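Local coordinates for Mlr6093 protein (Mesorhizobium loti, PDB 2QJ8) that is probably a zinc-dependent hydrolase of the succinylglutamate desuccinylase/aspartoacylase family, acting on amide or ester bonds, at residues S262-S273 with V308-G319. Numbering follows the deposited sequence.
Sequences SPSPGIFEPRCS and VFAIRSAMYVQG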
loop_
_atom_site.group_PDB
_atom_site.type_symbol
_atom_site.label_atom_id
_atom_site.label_comp_id
_atom_site.label_asym_id
_atom_site.label_seq_id
_atom_site.Cartn_x
_atom_site.Cartn_y
_atom_site.Cartn_z
ATOM N N SER A 262 19.440 2.203 2.301
ATOM C CA SER A 262 19.701 3.525 1.805
ATOM C C SER A 262 20.896 4.074 2.600
ATOM O O SER A 262 20.951 3.900 3.812
ATOM C CB SER A 262 18.494 4.426 2.029
ATOM O OG SER A 262 18.112 4.428 3.404
ATOM N N PRO A 263 21.839 4.756 1.933
ATOM C CA PRO A 263 22.984 5.303 2.651
ATOM C C PRO A 263 22.682 6.626 3.375
ATOM O O PRO A 263 23.494 7.072 4.187
ATOM C CB PRO A 263 23.970 5.569 1.523
ATOM C CG PRO A 263 23.080 5.975 0.386
ATOM C CD PRO A 263 21.893 5.091 0.497
ATOM N N SER A 264 21.558 7.265 3.036
ATOM C CA SER A 264 21.169 8.563 3.583
ATOM C C SER A 264 19.667 8.732 3.407
ATOM O O SER A 264 19.046 7.897 2.757
ATOM C CB SER A 264 21.996 9.693 2.913
ATOM O OG SER A 264 22.059 9.602 1.498
ATOM N N PRO A 265 19.057 9.740 4.059
ATOM C CA PRO A 265 17.626 9.912 3.852
ATOM C C PRO A 265 17.291 10.528 2.490
ATOM O O PRO A 265 18.083 11.271 1.940
ATOM C CB PRO A 265 17.215 10.868 4.984
ATOM C CG PRO A 265 18.422 11.643 5.263
ATOM C CD PRO A 265 19.571 10.699 5.054
ATOM N N GLY A 266 16.114 10.194 1.963
ATOM C CA GLY A 266 15.659 10.731 0.665
ATOM C C GLY A 266 14.411 10.015 0.170
ATOM O O GLY A 266 13.793 9.252 0.913
ATOM N N ILE A 267 14.061 10.224 -1.098
ATOM C CA ILE A 267 12.936 9.493 -1.712
ATOM C C ILE A 267 13.508 8.269 -2.422
ATOM O O ILE A 267 14.307 8.400 -3.348
ATOM C CB ILE A 267 12.149 10.327 -2.734
ATOM C CG1 ILE A 267 11.533 11.545 -2.089
ATOM C CG2 ILE A 267 10.997 9.514 -3.336
ATOM C CD1 ILE A 267 11.091 12.569 -3.109
ATOM N N PHE A 268 13.135 7.077 -1.963
ATOM C CA PHE A 268 13.586 5.860 -2.588
ATOM C C PHE A 268 12.681 5.624 -3.780
ATOM O O PHE A 268 11.478 5.749 -3.653
ATOM C CB PHE A 268 13.468 4.650 -1.643
ATOM C CG PHE A 268 13.801 3.347 -2.300
ATOM C CD1 PHE A 268 15.109 3.071 -2.672
ATOM C CD2 PHE A 268 12.804 2.405 -2.580
ATOM C CE1 PHE A 268 15.432 1.880 -3.282
ATOM C CE2 PHE A 268 13.121 1.204 -3.176
ATOM C CZ PHE A 268 14.442 0.936 -3.539
ATOM N N GLU A 269 13.275 5.279 -4.912
ATOM C CA GLU A 269 12.550 4.943 -6.118
ATOM C C GLU A 269 12.969 3.534 -6.522
ATOM O O GLU A 269 14.124 3.352 -6.885
ATOM C CB GLU A 269 12.910 5.909 -7.244
ATOM C CG GLU A 269 12.290 5.504 -8.581
ATOM C CD GLU A 269 12.719 6.343 -9.720
ATOM O OE1 GLU A 269 13.460 7.319 -9.545
ATOM O OE2 GLU A 269 12.308 6.006 -10.830
ATOM N N PRO A 270 12.038 2.555 -6.505
ATOM C CA PRO A 270 12.439 1.236 -6.967
ATOM C C PRO A 270 12.761 1.222 -8.486
ATOM O O PRO A 270 12.165 1.958 -9.254
ATOM C CB PRO A 270 11.219 0.368 -6.666
ATOM C CG PRO A 270 10.080 1.299 -6.652
ATOM C CD PRO A 270 10.621 2.583 -6.107
ATOM N N ARG A 271 13.738 0.418 -8.865
ATOM C CA ARG A 271 14.158 0.243 -10.264
ATOM C C ARG A 271 14.110 -1.255 -10.692
ATOM O O ARG A 271 14.729 -1.644 -11.659
ATOM C CB ARG A 271 15.526 0.897 -10.448
ATOM C CG ARG A 271 15.513 2.439 -10.442
ATOM C CD ARG A 271 15.052 2.966 -11.817
ATOM N NE ARG A 271 14.915 4.420 -11.906
ATOM C CZ ARG A 271 15.901 5.303 -12.113
ATOM N NH1 ARG A 271 17.178 4.933 -12.236
ATOM N NH2 ARG A 271 15.602 6.602 -12.171
ATOM N N CYS A 272 13.336 -2.077 -9.980
ATOM C CA CYS A 272 13.164 -3.483 -10.306
ATOM C C CYS A 272 11.917 -3.973 -9.585
ATOM O O CYS A 272 11.430 -3.322 -8.652
ATOM C CB CYS A 272 14.410 -4.314 -9.935
ATOM S SG CYS A 272 14.752 -4.298 -8.204
ATOM N N SER A 273 11.386 -5.102 -10.042
ATOM C CA SER A 273 10.161 -5.692 -9.505
ATOM C C SER A 273 10.418 -7.004 -8.816
ATOM O O SER A 273 11.438 -7.630 -9.060
ATOM C CB SER A 273 9.180 -5.932 -10.649
ATOM O OG SER A 273 8.760 -4.707 -11.208
ATOM N N VAL A 308 15.028 -10.627 -6.885
ATOM C CA VAL A 308 14.342 -9.660 -6.020
ATOM C C VAL A 308 13.226 -10.368 -5.274
ATOM O O VAL A 308 12.257 -10.804 -5.875
ATOM C CB VAL A 308 13.759 -8.450 -6.766
ATOM C CG1 VAL A 308 13.040 -7.515 -5.758
ATOM C CG2 VAL A 308 14.870 -7.696 -7.534
ATOM N N PHE A 309 13.387 -10.486 -3.962
ATOM C CA PHE A 309 12.391 -11.117 -3.125
ATOM C C PHE A 309 11.425 -10.054 -2.656
ATOM O O PHE A 309 10.239 -10.271 -2.702
ATOM C CB PHE A 309 13.021 -11.844 -1.936
ATOM C CG PHE A 309 12.012 -12.227 -0.876
ATOM C CD1 PHE A 309 11.199 -13.332 -1.059
ATOM C CD2 PHE A 309 11.842 -11.452 0.278
ATOM C CE1 PHE A 309 10.273 -13.681 -0.109
ATOM C CE2 PHE A 309 10.882 -11.792 1.223
ATOM C CZ PHE A 309 10.106 -12.920 1.026
ATOM N N ALA A 310 11.949 -8.911 -2.191
ATOM C CA ALA A 310 11.125 -7.822 -1.721
ATOM C C ALA A 310 11.780 -6.496 -2.057
ATOM O O ALA A 310 13.009 -6.401 -2.088
ATOM C CB ALA A 310 10.898 -7.948 -0.197
ATOM N N ILE A 311 10.959 -5.481 -2.313
ATOM C CA ILE A 311 11.448 -4.139 -2.643
ATOM C C ILE A 311 10.412 -3.106 -2.205
ATOM O O ILE A 311 9.215 -3.354 -2.329
ATOM C CB ILE A 311 11.820 -4.007 -4.143
ATOM C CG1 ILE A 311 12.603 -2.685 -4.372
ATOM C CG2 ILE A 311 10.573 -4.171 -5.048
ATOM C CD1 ILE A 311 13.231 -2.547 -5.684
ATOM N N ARG A 312 10.884 -1.988 -1.632
ATOM C CA ARG A 312 10.005 -0.906 -1.176
ATOM C C ARG A 312 9.345 -0.194 -2.318
ATOM O O ARG A 312 9.900 -0.141 -3.426
ATOM C CB ARG A 312 10.763 0.193 -0.416
ATOM C CG ARG A 312 11.126 -0.110 0.983
ATOM C CD ARG A 312 11.499 1.203 1.721
ATOM N NE ARG A 312 12.120 0.963 3.027
ATOM C CZ ARG A 312 11.494 0.515 4.122
ATOM N NH1 ARG A 312 10.195 0.221 4.136
ATOM N NH2 ARG A 312 12.202 0.329 5.233
ATOM N N SER A 313 8.176 0.383 -2.036
ATOM C CA SER A 313 7.454 1.230 -2.970
ATOM C C SER A 313 8.137 2.579 -2.885
ATOM O O SER A 313 8.907 2.827 -1.948
ATOM C CB SER A 313 6.008 1.402 -2.520
ATOM O OG SER A 313 5.391 0.126 -2.398
ATOM N N ALA A 314 7.888 3.435 -3.862
ATOM C CA ALA A 314 8.439 4.798 -3.841
ATOM C C ALA A 314 7.953 5.500 -2.565
ATOM O O ALA A 314 6.736 5.625 -2.321
ATOM C CB ALA A 314 8.046 5.559 -5.071
HETATM N N MSE A 315 8.897 5.896 -1.711
HETATM C CA MSE A 315 8.562 6.464 -0.410
HETATM C C MSE A 315 9.758 7.185 0.159
HETATM O O MSE A 315 10.870 6.951 -0.291
HETATM C CB MSE A 315 8.224 5.320 0.566
HETATM C CG MSE A 315 9.457 4.410 0.921
HETATM SE SE MSE A 315 9.130 2.995 2.199
HETATM C CE MSE A 315 8.251 4.054 3.617
ATOM N N TYR A 316 9.516 7.980 1.200
ATOM C CA TYR A 316 10.590 8.655 1.931
ATOM C C TYR A 316 11.268 7.643 2.872
ATOM O O TYR A 316 10.590 6.921 3.585
ATOM C CB TYR A 316 10.050 9.814 2.778
ATOM C CG TYR A 316 9.454 10.963 1.999
ATOM C CD1 TYR A 316 10.229 11.701 1.125
ATOM C CD2 TYR A 316 8.119 11.339 2.177
ATOM C CE1 TYR A 316 9.693 12.763 0.435
ATOM C CE2 TYR A 316 7.583 12.387 1.489
ATOM C CZ TYR A 316 8.366 13.091 0.624
ATOM O OH TYR A 316 7.818 14.133 -0.046
ATOM N N VAL A 317 12.592 7.599 2.877
ATOM C CA VAL A 317 13.325 6.681 3.776
ATOM C C VAL A 317 14.341 7.494 4.546
ATOM O O VAL A 317 14.792 8.530 4.074
ATOM C CB VAL A 317 14.099 5.529 3.045
ATOM C CG1 VAL A 317 13.126 4.509 2.410
ATOM C CG2 VAL A 317 15.122 6.086 2.055
ATOM N N GLN A 318 14.682 7.011 5.732
ATOM C CA GLN A 318 15.760 7.575 6.540
ATOM C C GLN A 318 17.033 6.870 6.122
ATOM O O GLN A 318 17.010 5.927 5.310
ATOM C CB GLN A 318 15.514 7.352 8.045
ATOM C CG GLN A 318 14.358 8.159 8.645
ATOM C CD GLN A 318 14.599 9.674 8.638
ATOM O OE1 GLN A 318 15.722 10.155 8.392
ATOM N NE2 GLN A 318 13.534 10.437 8.907
ATOM N N GLY A 319 18.156 7.342 6.650
ATOM C CA GLY A 319 19.440 6.708 6.410
ATOM C C GLY A 319 19.438 5.321 7.021
ATOM O O GLY A 319 18.756 5.069 8.034
#
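Gly266 and Phe268 pair with Val317 and Met315 (selenomethionine) through four backbone hydrogen bonds, joining strand 266-270 to strand 315-317, an outermost strand, within this chain, of a four-stranded antiparallel sheet; strand 283-288 flanks strand 266-270 on its other side. Val317 N to Gly266 O (2.8 Å) is nearly straight, 169° at the hydrogen, while Met315 N to Phe268 O is longer at 3.2 Å. Between these pairs, Ile267 and Tyr316 form a non-hydrogen-bonded pair.

A further polar link lies beyond the strand: Ser262 OG donates to Gln318 O at 2.7 Å, in the carbonyl plane. A small hydroxyl suits this site, where OG also meets a weak bond from Glu321 N. An alanine here would probably leave Gln318 O without this donor and Glu321 N without its weak acceptor.

The Phe268 ring, its CG anti to the backbone N (chi1 174°), turns a flat edge to Arg312 O, 3.5 Å from CE2 and in the ring plane.

Apolar contacts occupy both faces. On one, Ile267 and Tyr316 lie side by side; the second subunit packs on both through its Glu86. On the other, Phe268 CB meets Val317 CG1. Beyond the paired strands, strand 308-312 presents Ile311: its CG1 meets the Phe268 ring, and its CD1 meets Cys272 SG (3.4 Å) and Pro270 CB, whose ring brings no N-H needing a partner.

Main-chain bonds thus set the register whatever the side chains, whereas apolar contact joins strand 266-270 to strand 308-312.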